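Alpha-1,3-glucanase (Streptomyces thermodiastaticus, PDB 7C7D) hydrolyses alpha-1,3-glucan, probably cutting internal alpha-1,3-glucosidic linkages in a groove of its right-handed parallel beta-helix, as in other GH87 glycosidases. Local coordinates at residues Q374-L379 against N402-I407; I422-A427 against L457-A462; A473-S478 against A501-S506; I494-Y499 against V524-T529. All blocks are in the same frame, centred on the assembly; numbering follows the deposited sequence. Where two conformers were deposited one is given.

All four contacts join consecutive turns of the parallel beta-helix of this enzyme. Interaction 1 leads into, and interaction 3 lies on, the face whose strands 379-382 through 502-505 follow in chain order; interactions 2 and 4 lie where strands 415-423, 449-458, 486-495 and 517-527 run out into turns. Interaction 1 closes before interaction 2 opens, whereas the segments of interactions 3 and 4 alternate along the chain. Centres of interactions 1 and 2, and of 2 and 4, are about 10 Å apart; interactions 1 and 4 do not touch, their nearest atoms being about 11 Å apart. N405 with R475 links interactions 1 and 3, and backbone bonds of L457 and R459 with T495 link 2 and 4.

Interaction 1. Residues Q374-L379 against N402-I407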
loop_
_atom_site.group_PDB
_atom_site.type_symbol
_atom_site.label_atom_id
_atom_site.label_comp_id
_atom_site.label_asym_id
_atom_site.label_seq_id
_atom_site.Cartn_x
_atom_site.Cartn_y
_atom_site.Cartn_z
ATOM N N GLN A 374 3.732 -0.638 3.911
ATOM C CA GLN A 374 3.638 -2.085 3.805
ATOM C C GLN A 374 5.041 -2.658 3.650
ATOM O O GLN A 374 5.954 -1.975 3.183
ATOM C CB GLN A 374 2.775 -2.471 2.599
ATOM C CG GLN A 374 1.281 -2.415 2.859
ATOM C CD GLN A 374 0.833 -1.096 3.466
ATOM O OE1 GLN A 374 0.807 -0.059 2.789
ATOM N NE2 GLN A 374 0.472 -1.119 4.749
ATOM N N GLY A 375 5.216 -3.914 4.056
ATOM C CA GLY A 375 6.513 -4.561 3.989
ATOM C C GLY A 375 6.766 -5.377 2.739
ATOM O O GLY A 375 7.763 -6.102 2.667
ATOM N N ASP A 376 5.877 -5.302 1.762
ATOM C CA ASP A 376 5.950 -6.031 0.506
ATOM C C ASP A 376 4.861 -5.397 -0.356
ATOM O O ASP A 376 4.384 -4.313 -0.009
ATOM C CB ASP A 376 5.698 -7.515 0.777
ATOM C CG ASP A 376 6.350 -8.428 -0.248
ATOM O OD1 ASP A 376 6.134 -8.229 -1.459
ATOM O OD2 ASP A 376 7.077 -9.359 0.161
ATOM N N ASP A 377 4.437 -6.051 -1.432
ATOM C CA ASP A 377 3.413 -5.515 -2.330
ATOM C C ASP A 377 2.276 -4.895 -1.532
ATOM O O ASP A 377 1.654 -5.565 -0.705
ATOM C CB ASP A 377 2.832 -6.648 -3.173
ATOM C CG ASP A 377 3.812 -7.235 -4.159
ATOM O OD1 ASP A 377 4.641 -6.499 -4.725
ATOM O OD2 ASP A 377 3.717 -8.459 -4.394
ATOM N N ALA A 378 1.963 -3.622 -1.791
ATOM C CA ALA A 378 0.912 -2.999 -0.990
ATOM C C ALA A 378 -0.435 -3.648 -1.267
ATOM O O ALA A 378 -1.144 -4.052 -0.336
ATOM C CB ALA A 378 0.867 -1.486 -1.202
ATOM N N LEU A 379 -0.788 -3.778 -2.549
ATOM C CA LEU A 379 -1.952 -4.530 -3.002
ATOM C C LEU A 379 -1.476 -5.547 -4.021
ATOM O O LEU A 379 -0.740 -5.194 -4.948
ATOM C CB LEU A 379 -2.984 -3.616 -3.669
ATOM C CG LEU A 379 -3.619 -2.535 -2.803
ATOM C CD1 LEU A 379 -4.597 -1.721 -3.658
ATOM C CD2 LEU A 379 -4.335 -3.136 -1.607
ATOM N N ASN A 402 7.896 -1.092 1.451
ATOM C CA ASN A 402 9.322 -1.108 1.789
ATOM C C ASN A 402 10.150 -1.822 0.732
ATOM O O ASN A 402 11.339 -1.521 0.561
ATOM C CB ASN A 402 9.590 -1.892 3.073
ATOM C CG ASN A 402 8.841 -1.389 4.291
ATOM O OD1 ASN A 402 8.560 -2.186 5.189
ATOM N ND2 ASN A 402 8.543 -0.101 4.357
ATOM N N LEU A 403 9.561 -2.826 0.093
ATOM C CA LEU A 403 10.185 -3.587 -0.974
ATOM C C LEU A 403 9.053 -4.051 -1.883
ATOM O O LEU A 403 7.881 -4.028 -1.501
ATOM C CB LEU A 403 11.011 -4.752 -0.412
ATOM C CG LEU A 403 10.317 -5.760 0.495
ATOM C CD1 LEU A 403 9.772 -6.932 -0.309
ATOM C CD2 LEU A 403 11.270 -6.253 1.588
ATOM N N ALA A 404 9.415 -4.467 -3.091
ATOM C CA ALA A 404 8.442 -4.931 -4.071
ATOM C C ALA A 404 7.513 -3.805 -4.532
ATOM O O ALA A 404 7.907 -2.634 -4.557
ATOM C CB ALA A 404 7.702 -6.186 -3.591
ATOM N N ASN A 405 6.301 -4.142 -4.938
ATOM C CA ASN A 405 5.535 -3.258 -5.806
ATOM C C ASN A 405 4.476 -2.458 -5.052
ATOM O O ASN A 405 4.039 -2.819 -3.960
ATOM C CB ASN A 405 4.861 -4.101 -6.890
ATOM C CG ASN A 405 5.848 -4.990 -7.611
ATOM O OD1 ASN A 405 6.612 -4.528 -8.444
ATOM N ND2 ASN A 405 5.849 -6.274 -7.276
ATOM N N GLY A 406 4.027 -1.366 -5.678
ATOM C CA GLY A 406 2.828 -0.707 -5.193
ATOM C C GLY A 406 1.608 -1.582 -5.405
ATOM O O GLY A 406 0.891 -1.922 -4.457
ATOM N N ILE A 407 1.371 -1.961 -6.657
ATOM C CA ILE A 407 0.350 -2.929 -7.033
ATOM C C ILE A 407 1.006 -4.008 -7.880
ATOM O O ILE A 407 1.720 -3.697 -8.839
ATOM C CB ILE A 407 -0.810 -2.277 -7.809
ATOM C CG1 ILE A 407 -1.598 -1.356 -6.880
ATOM C CG2 ILE A 407 -1.689 -3.349 -8.452
ATOM C CD1 ILE A 407 -2.747 -0.598 -7.536
#
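D377 and N405 lie side by side and point the same way, with carboxylate and amide planes 21° apart. D377 OD1 takes two hydrogen bonds from N405, one from its side-chain ND2 at 2.8 Å and one from its backbone N at 2.9 Å. ND2 comes in on the syn side, somewhat out of the carboxylate plane, while the backbone N meets OD1 nearly along the C-O axis. This double grip fixes the carboxylate, whose OD2 is hydrogen-bonded to Y410 OH; N405 OD1 accepts from S430 N and R475 NH1.

The methyl of A404 wedges between two acids, its CB 3.3 Å from both D376 OD1 and D377 OD1. A chi1 of -153° sets the D376 carboxylate beside L403 CD1; its OD1 accepts from D377 N at 2.8 Å and its OD2 forms a salt bridge with R300. N402 N donates to Q374 O at 2.7 Å, and N402 OD1 is hydrogen-bonded to H160 ND1. At the far end L379 N bonds G406 O, and L379 CB packs on I407 CG1. These are loops of successive coils of the pectate lyase-like parallel beta-helix, entering strands 379-382 and 407-410, with I398 of strand 397-399 touching A378, L379 and I407.

Interaction 2. Residues I422-A427 against L457-A462; sequences ISDTNA and LVRTGA
D424 and R459 lie side by side at the turn that ends two neighbouring parallel strands of the beta-helix, 415-423 and 449-458. R459 grips the carboxylate side-on: NE donates to D424 OD1 at 2.8 Å and NH2 to D424 OD2 at 3.0 Å. Both oxygens lie close to the guanidinium plane, but both nitrogens stand out of the carboxylate plane, the two groups being turned 33° apart. The bend of the arginine chain at chi3 (-57°) brings the guanidinium back alongside the acid and lays one of its faces over V458 CG1. D424 has further donors: R90 NE forms a salt bridge with OD1, and G89 N bonds OD2. A carboxylate so surrounded is probably held as the anion.

The backbone is paired in the parallel manner, V458 N giving to I422 O and D424 N to V458 O, both at 2.9 Å. T425 N reaches R459 O only weakly; R90 NH2 donates to that carbonyl and to T425 O, while N426 ND2 donates to Q400 OE1. On the face opposite S423 and V458, I422 CD1 packs on L457 CD2 at 3.8 Å. Farther along, a water bridges the two segments, accepting from T425 OG1 at 2.6 Å and donating to N426 O at 2.9 Å, while its link from G461 N is weak. A462 CB rests 3.3 Å from N426 O.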
loop_
_atom_site.group_PDB
_atom_site.type_symbol
_atom_site.label_atom_id
_atom_site.label_comp_id
_atom_site.label_asym_id
_atom_site.label_seq_id
_atom_site.Cartn_x
_atom_site.Cartn_y
_atom_site.Cartn_z
ATOM N N ILE A 422 0.185 6.000 -6.738
ATOM C CA ILE A 422 1.223 5.167 -6.144
ATOM C C ILE A 422 2.507 5.974 -6.134
ATOM O O ILE A 422 2.963 6.420 -7.192
ATOM C CB ILE A 422 1.413 3.860 -6.930
ATOM C CG1 ILE A 422 0.089 3.091 -6.994
ATOM C CG2 ILE A 422 2.542 3.022 -6.319
ATOM C CD1 ILE A 422 0.071 1.973 -8.007
ATOM N N SER A 423 3.093 6.158 -4.943
ATOM C CA SER A 423 4.274 6.997 -4.796
ATOM C C SER A 423 5.342 6.289 -3.982
ATOM O O SER A 423 5.038 5.601 -2.998
ATOM C CB SER A 423 3.949 8.322 -4.105
ATOM O OG SER A 423 2.863 8.985 -4.735
ATOM N N ASP A 424 6.595 6.487 -4.397
ATOM C CA ASP A 424 7.776 6.179 -3.588
ATOM C C ASP A 424 7.911 4.678 -3.310
ATOM O O ASP A 424 7.723 4.209 -2.184
ATOM C CB ASP A 424 7.760 6.970 -2.274
ATOM C CG ASP A 424 7.981 8.447 -2.485
ATOM O OD1 ASP A 424 8.945 8.800 -3.186
ATOM O OD2 ASP A 424 7.185 9.253 -1.953
ATOM N N THR A 425 8.269 3.935 -4.351
ATOM C CA THR A 425 8.564 2.517 -4.192
ATOM C C THR A 425 10.072 2.269 -4.157
ATOM O O THR A 425 10.894 3.145 -4.431
ATOM C CB THR A 425 7.879 1.673 -5.280
ATOM O OG1 THR A 425 8.375 2.042 -6.571
ATOM C CG2 THR A 425 6.372 1.881 -5.254
ATOM N N ASN A 426 10.429 1.029 -3.830
ATOM C CA ASN A 426 11.807 0.721 -3.483
ATOM C C ASN A 426 12.308 -0.528 -4.189
ATOM O O ASN A 426 11.651 -1.041 -5.099
ATOM C CB ASN A 426 11.925 0.602 -1.967
ATOM C CG ASN A 426 11.717 1.932 -1.293
ATOM O OD1 ASN A 426 12.546 2.823 -1.430
ATOM N ND2 ASN A 426 10.601 2.085 -0.581
ATOM N N ALA A 427 13.477 -1.010 -3.776
ATOM C CA ALA A 427 14.106 -2.123 -4.463
ATOM C C ALA A 427 13.188 -3.334 -4.464
ATOM O O ALA A 427 12.439 -3.586 -3.514
ATOM C CB ALA A 427 15.432 -2.474 -3.789
ATOM N N LEU A 457 1.869 7.447 -11.103
ATOM C CA LEU A 457 3.018 6.776 -10.495
ATOM C C LEU A 457 4.105 7.817 -10.279
ATOM O O LEU A 457 4.634 8.371 -11.253
ATOM C CB LEU A 457 3.538 5.669 -11.410
ATOM C CG LEU A 457 2.489 4.686 -11.936
ATOM C CD1 LEU A 457 3.125 3.659 -12.859
ATOM C CD2 LEU A 457 1.768 3.998 -10.789
ATOM N N VAL A 458 4.431 8.090 -9.015
ATOM C CA VAL A 458 5.298 9.205 -8.639
ATOM C C VAL A 458 6.519 8.651 -7.907
ATOM O O VAL A 458 6.380 7.999 -6.863
ATOM C CB VAL A 458 4.553 10.213 -7.752
ATOM C CG1 VAL A 458 5.461 11.384 -7.401
ATOM C CG2 VAL A 458 3.271 10.697 -8.438
ATOM N N ARG A 459 7.710 8.902 -8.446
ATOM C CA ARG A 459 8.956 8.441 -7.827
ATOM C C ARG A 459 8.933 6.929 -7.588
ATOM O O ARG A 459 9.279 6.441 -6.507
ATOM C CB ARG A 459 9.275 9.211 -6.538
ATOM C CG ARG A 459 9.519 10.714 -6.757
ATOM C CD ARG A 459 9.835 11.454 -5.441
ATOM N NE ARG A 459 8.757 11.251 -4.477
ATOM C CZ ARG A 459 7.659 11.999 -4.407
ATOM N NH1 ARG A 459 7.521 13.059 -5.194
ATOM N NH2 ARG A 459 6.691 11.686 -3.559
ATOM N N THR A 460 8.519 6.183 -8.614
ATOM C CA THR A 460 8.475 4.729 -8.570
ATOM C C THR A 460 9.490 4.125 -9.532
ATOM O O THR A 460 9.888 4.745 -10.526
ATOM C CB THR A 460 7.064 4.171 -8.845
ATOM O OG1 THR A 460 6.694 4.358 -10.221
ATOM C CG2 THR A 460 6.030 4.803 -7.914
ATOM N N GLY A 461 9.874 2.886 -9.238
ATOM C CA GLY A 461 11.003 2.216 -9.846
ATOM C C GLY A 461 12.233 2.288 -8.953
ATOM O O GLY A 461 12.354 3.144 -8.072
ATOM N N ALA A 462 13.167 1.365 -9.179
ATOM C CA ALA A 462 14.300 1.229 -8.266
ATOM C C ALA A 462 15.316 0.254 -8.839
ATOM O O ALA A 462 14.974 -0.636 -9.622
ATOM C CB ALA A 462 13.857 0.730 -6.887
HETATM O O HOH W 1 10.418 0.518 -7.151
HETATM O O HOH W 2 13.891 3.893 -5.982
#

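Interaction 3. Residues A473-S478 against A501-S506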
loop_
_atom_site.group_PDB
_atom_site.type_symbol
_atom_site.label_atom_id
_atom_site.label_comp_id
_atom_site.label_asym_id
_atom_site.label_seq_id
_atom_site.Cartn_x
_atom_site.Cartn_y
_atom_site.Cartn_z
ATOM N N ALA A 473 8.825 2.202 -13.493
ATOM C CA ALA A 473 7.609 2.608 -12.800
ATOM C C ALA A 473 6.464 1.635 -13.053
ATOM O O ALA A 473 5.718 1.290 -12.127
ATOM C CB ALA A 473 7.210 4.015 -13.234
ATOM N N LEU A 474 6.290 1.205 -14.298
ATOM C CA LEU A 474 5.233 0.268 -14.645
ATOM C C LEU A 474 5.881 -0.822 -15.474
ATOM O O LEU A 474 6.503 -0.527 -16.497
ATOM C CB LEU A 474 4.129 0.968 -15.452
ATOM C CG LEU A 474 2.825 0.215 -15.711
ATOM C CD1 LEU A 474 1.713 1.210 -16.002
ATOM C CD2 LEU A 474 2.962 -0.777 -16.849
ATOM N N ARG A 475 5.754 -2.072 -15.043
ATOM C CA ARG A 475 6.336 -3.155 -15.817
ATOM C C ARG A 475 5.310 -4.210 -16.194
ATOM O O ARG A 475 4.367 -4.493 -15.447
ATOM C CB ARG A 475 7.557 -3.793 -15.146
ATOM C CG ARG A 475 7.273 -4.797 -14.058
ATOM C CD ARG A 475 8.594 -5.448 -13.613
ATOM N NE ARG A 475 8.356 -6.554 -12.694
ATOM C CZ ARG A 475 8.142 -6.402 -11.393
ATOM N NH1 ARG A 475 8.173 -5.196 -10.835
ATOM N NH2 ARG A 475 7.904 -7.471 -10.642
ATOM N N VAL A 476 5.512 -4.769 -17.386
ATOM C CA VAL A 476 4.857 -5.991 -17.836
ATOM C C VAL A 476 5.946 -7.047 -17.918
ATOM O O VAL A 476 6.963 -6.848 -18.597
ATOM C CB VAL A 476 4.145 -5.809 -19.186
ATOM C CG1 VAL A 476 3.452 -7.105 -19.593
ATOM C CG2 VAL A 476 3.146 -4.661 -19.111
ATOM N N ASP A 477 5.745 -8.163 -17.213
ATOM C CA ASP A 477 6.821 -9.100 -16.898
ATOM C C ASP A 477 6.383 -10.518 -17.259
ATOM O O ASP A 477 5.610 -11.147 -16.532
ATOM C CB ASP A 477 7.144 -8.968 -15.416
ATOM C CG ASP A 477 8.434 -9.656 -15.011
ATOM O OD1 ASP A 477 8.934 -10.526 -15.760
ATOM O OD2 ASP A 477 8.937 -9.326 -13.905
ATOM N N SER A 478 6.890 -11.034 -18.379
ATOM C CA SER A 478 6.562 -12.383 -18.844
ATOM C C SER A 478 7.461 -13.427 -18.169
ATOM O O SER A 478 8.146 -14.225 -18.814
ATOM C CB SER A 478 6.724 -12.431 -20.355
ATOM O OG SER A 478 8.033 -12.004 -20.693
ATOM N N ALA A 501 10.367 4.602 -17.126
ATOM C CA ALA A 501 8.914 4.755 -16.984
ATOM C C ALA A 501 8.212 3.424 -17.235
ATOM O O ALA A 501 7.678 2.811 -16.308
ATOM C CB ALA A 501 8.402 5.878 -17.891
ATOM N N PHE A 502 8.212 2.959 -18.481
ATOM C CA PHE A 502 7.607 1.683 -18.848
ATOM C C PHE A 502 8.704 0.646 -19.043
ATOM O O PHE A 502 9.692 0.914 -19.736
ATOM C CB PHE A 502 6.820 1.808 -20.157
ATOM C CG PHE A 502 5.663 2.767 -20.094
ATOM C CD1 PHE A 502 4.460 2.391 -19.517
ATOM C CD2 PHE A 502 5.773 4.044 -20.634
ATOM C CE1 PHE A 502 3.394 3.267 -19.464
ATOM C CE2 PHE A 502 4.703 4.929 -20.586
ATOM C CZ PHE A 502 3.514 4.537 -19.991
ATOM N N GLU A 503 8.526 -0.539 -18.455
ATOM C CA GLU A 503 9.479 -1.628 -18.600
ATOM C C GLU A 503 8.764 -2.871 -19.106
ATOM O O GLU A 503 7.698 -3.234 -18.598
ATOM C CB GLU A 503 10.152 -1.938 -17.260
ATOM C CG GLU A 503 11.082 -3.139 -17.327
ATOM C CD GLU A 503 11.603 -3.589 -15.979
ATOM O OE1 GLU A 503 11.107 -3.121 -14.929
ATOM O OE2 GLU A 503 12.519 -4.439 -15.979
ATOM N N PHE A 504 9.347 -3.509 -20.115
ATOM C CA PHE A 504 8.842 -4.763 -20.657
ATOM C C PHE A 504 9.971 -5.770 -20.543
ATOM O O PHE A 504 11.057 -5.556 -21.086
ATOM C CB PHE A 504 8.369 -4.554 -22.097
ATOM C CG PHE A 504 7.397 -3.423 -22.212
ATOM C CD1 PHE A 504 6.122 -3.549 -21.703
ATOM C CD2 PHE A 504 7.784 -2.199 -22.726
ATOM C CE1 PHE A 504 5.226 -2.497 -21.754
ATOM C CE2 PHE A 504 6.899 -1.142 -22.778
ATOM C CZ PHE A 504 5.612 -1.294 -22.301
ATOM N N VAL A 505 9.746 -6.835 -19.779
ATOM C CA VAL A 505 10.844 -7.696 -19.374
ATOM C C VAL A 505 10.319 -9.116 -19.241
ATOM O O VAL A 505 9.135 -9.340 -18.982
ATOM C CB VAL A 505 11.480 -7.171 -18.061
ATOM C CG1 VAL A 505 10.494 -7.253 -16.899
ATOM C CG2 VAL A 505 12.775 -7.901 -17.729
ATOM N N SER A 506 11.208 -10.083 -19.427
ATOM C CA SER A 506 10.959 -11.462 -19.030
ATOM C C SER A 506 11.947 -11.703 -17.895
ATOM O O SER A 506 13.107 -12.056 -18.118
ATOM C CB SER A 506 11.150 -12.399 -20.206
ATOM O OG SER A 506 10.636 -13.687 -19.921
#
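Strands 474-477 and 502-505 run parallel, 13° apart with their axes 4.7 Å from each other, as neighbouring rungs of one face of the beta-helix. L474 pairs with F502, R475 with E503, V476 with F504 and D477 with V505. The backbone bonds alternate in direction, from L474 N to A501 O, E503 N to L474 O, V476 N to E503 O, V505 N to V476 O and S478 N to V505 O, which joins the two strands along their length.

Side chains of paired residues lie on the same face. On one, V476 crosses F504 at an angle, its CB lying near the ring plane, at the edge, 3.9 Å from CD1; L474 CB meets the F502 ring obliquely at 4.3 Å from CD1. Residues I489 and V514 cover V476 on this side.

The other face carries R475, D477, E503 and V505. R475 and E503 lie side by side, yet R475 NE and E503 OE1 stay 4.9 Å apart, and OE1 packs on R475 CB while accepting from G472 N. The arginine instead turns along its own strand: NE donates to D477 OD2 at 3.1 Å, on the anti side of the carboxylate, and NH1 goes on to S430 and N405. Swung beside its own carbonyl carbon (chi1 -167°), the D477 carboxylate lies alongside V505, CG to CG1 3.7 Å, and its OD1 accepts from G507 N. At the end of the pair S506 OG donates to S478 O at 2.8 Å, coming from above the carbonyl plane.

Interaction 4. Residues I494-Y499 against V524-T529; sequences ITDSPY and VKNTGT
I494 O receives K525 N, and D496 N gives to K525 O, both at 2.9 Å, in the alternating pattern of parallel strands. Farther on the two segments keep bonding: G528 N donates to S497 O at 2.8 Å, tilted 22° from the carbonyl plane, and T529 N reaches Y499 O at 3.0 Å from well above its carbonyl plane.

Two waters bridge the segments. One accepts from S497 N, donates to K525 O at 3.0 Å and is hydrogen-bonded to T527 OG1; the second donates to both S497 O and N526 O, so the carbonyl of S497 serves a water as well as G528 N.

Side chains contribute mainly by packing. T495 and K525 point the same way on the outer face, though the approach of the lysine NZ to T495 CG2 is doubtful because K525 has two conformers. D496 lies alongside N526, itself modelled in two conformers. The methyl of T527, placed with CG2 on the far side of CB from the backbone N, presses on Y499 O at 3.2 Å, and T529 CG2 meets the Y499 ring obliquely. On the interior side I494 and V524 stack loosely, both touching F502 of the neighbouring strand 502-505.

G528 CA makes a CA-H...O contact with P498 O at 3.4 Å (angle at H 166°), the two backbones meeting with no side chain between them. Two turns, each ending one of two adjacent parallel strands, are thus stacked as in the coils of a right-handed parallel beta-helix of the pectate lyase-like kind.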
loop_
_atom_site.group_PDB
_atom_site.type_symbol
_atom_site.label_atom_id
_atom_site.label_comp_id
_atom_site.label_asym_id
_atom_site.label_seq_id
_atom_site.Cartn_x
_atom_site.Cartn_y
_atom_site.Cartn_z
ATOM N N ILE A 494 3.161 9.392 -15.240
ATOM C CA ILE A 494 4.387 8.863 -14.644
ATOM C C ILE A 494 5.330 10.038 -14.416
ATOM O O ILE A 494 5.746 10.697 -15.377
ATOM C CB ILE A 494 5.043 7.774 -15.512
ATOM C CG1 ILE A 494 4.048 6.636 -15.786
ATOM C CG2 ILE A 494 6.299 7.262 -14.836
ATOM C CD1 ILE A 494 4.599 5.485 -16.613
ATOM N N THR A 495 5.644 10.319 -13.151
ATOM C CA THR A 495 6.304 11.563 -12.783
ATOM C C THR A 495 7.505 11.279 -11.892
ATOM O O THR A 495 7.391 10.547 -10.898
ATOM C CB THR A 495 5.314 12.464 -12.040
ATOM O OG1 THR A 495 4.162 12.661 -12.870
ATOM C CG2 THR A 495 5.933 13.817 -11.678
ATOM N N ASP A 496 8.651 11.865 -12.246
ATOM C CA ASP A 496 9.833 11.859 -11.384
ATOM C C ASP A 496 10.330 10.442 -11.107
ATOM O O ASP A 496 10.736 10.109 -9.991
ATOM C CB ASP A 496 9.587 12.635 -10.086
ATOM C CG ASP A 496 9.234 14.097 -10.335
ATOM O OD1 ASP A 496 9.572 14.626 -11.410
ATOM O OD2 ASP A 496 8.618 14.730 -9.451
ATOM N N SER A 497 10.299 9.598 -12.127
ATOM C CA SER A 497 10.788 8.235 -11.969
ATOM C C SER A 497 12.305 8.250 -11.846
ATOM O O SER A 497 12.981 8.879 -12.668
ATOM C CB SER A 497 10.424 7.410 -13.191
ATOM O OG SER A 497 9.032 7.380 -13.412
ATOM N N PRO A 498 12.884 7.567 -10.857
ATOM C CA PRO A 498 14.351 7.580 -10.752
ATOM C C PRO A 498 15.031 6.847 -11.889
ATOM O O PRO A 498 16.154 7.212 -12.262
ATOM C CB PRO A 498 14.623 6.917 -9.392
ATOM C CG PRO A 498 13.381 6.127 -9.101
ATOM C CD PRO A 498 12.250 6.902 -9.705
ATOM N N TYR A 499 14.374 5.837 -12.465
ATOM C CA TYR A 499 14.940 5.061 -13.569
ATOM C C TYR A 499 13.998 5.179 -14.759
ATOM O O TYR A 499 13.771 6.286 -15.236
ATOM C CB TYR A 499 15.336 3.664 -13.115
ATOM C CG TYR A 499 16.416 3.767 -12.067
ATOM C CD1 TYR A 499 17.737 3.963 -12.441
ATOM C CD2 TYR A 499 16.110 3.757 -10.712
ATOM C CE1 TYR A 499 18.728 4.105 -11.504
ATOM C CE2 TYR A 499 17.105 3.898 -9.755
ATOM C CZ TYR A 499 18.411 4.077 -10.165
ATOM O OH TYR A 499 19.416 4.222 -9.239
ATOM N N VAL A 524 4.414 11.671 -19.241
ATOM C CA VAL A 524 5.632 11.169 -18.616
ATOM C C VAL A 524 6.560 12.357 -18.429
ATOM O O VAL A 524 6.902 13.041 -19.396
ATOM C CB VAL A 524 6.286 10.080 -19.481
ATOM C CG1 VAL A 524 7.543 9.549 -18.821
ATOM C CG2 VAL A 524 5.300 8.942 -19.761
ATOM N N LYS A 525 6.969 12.611 -17.196
ATOM C CA LYS A 525 7.755 13.796 -16.884
ATOM C C LYS A 525 8.915 13.430 -15.973
ATOM O O LYS A 525 8.737 12.711 -14.981
ATOM C CB LYS A 525 6.890 14.865 -16.207
ATOM C CG LYS A 525 5.895 15.550 -17.133
ATOM C CD LYS A 525 5.140 16.676 -16.428
ATOM C CE LYS A 525 6.007 17.386 -15.396
ATOM N NZ LYS A 525 5.776 16.874 -14.012
ATOM N N ASN A 526 10.101 13.936 -16.319
ATOM C CA ASN A 526 11.299 13.820 -15.485
ATOM C C ASN A 526 11.647 12.363 -15.182
ATOM O O ASN A 526 11.699 11.926 -14.032
ATOM C CB ASN A 526 11.186 14.658 -14.209
ATOM C CG ASN A 526 10.942 16.122 -14.496
ATOM O OD1 ASN A 526 10.341 16.828 -13.689
ATOM N ND2 ASN A 526 11.409 16.589 -15.652
ATOM N N THR A 527 11.903 11.619 -16.248
ATOM C CA THR A 527 12.291 10.219 -16.159
ATOM C C THR A 527 13.809 10.137 -16.090
ATOM O O THR A 527 14.506 10.719 -16.923
ATOM C CB THR A 527 11.782 9.483 -17.399
ATOM O OG1 THR A 527 10.362 9.656 -17.507
ATOM C CG2 THR A 527 12.100 8.010 -17.336
ATOM N N GLY A 528 14.322 9.414 -15.096
ATOM C CA GLY A 528 15.763 9.375 -14.898
ATOM C C GLY A 528 16.517 8.760 -16.062
ATOM O O GLY A 528 17.574 9.259 -16.465
ATOM N N THR A 529 15.988 7.675 -16.630
ATOM C CA THR A 529 16.671 7.017 -17.737
ATOM C C THR A 529 15.838 7.049 -19.017
ATOM O O THR A 529 15.945 8.002 -19.793
ATOM C CB THR A 529 17.104 5.593 -17.357
ATOM O OG1 THR A 529 15.967 4.835 -16.938
ATOM C CG2 THR A 529 18.132 5.623 -16.221
HETATM O O HOH W 3 8.975 9.700 -15.026
HETATM O O HOH W 4 13.820 11.597 -12.184
#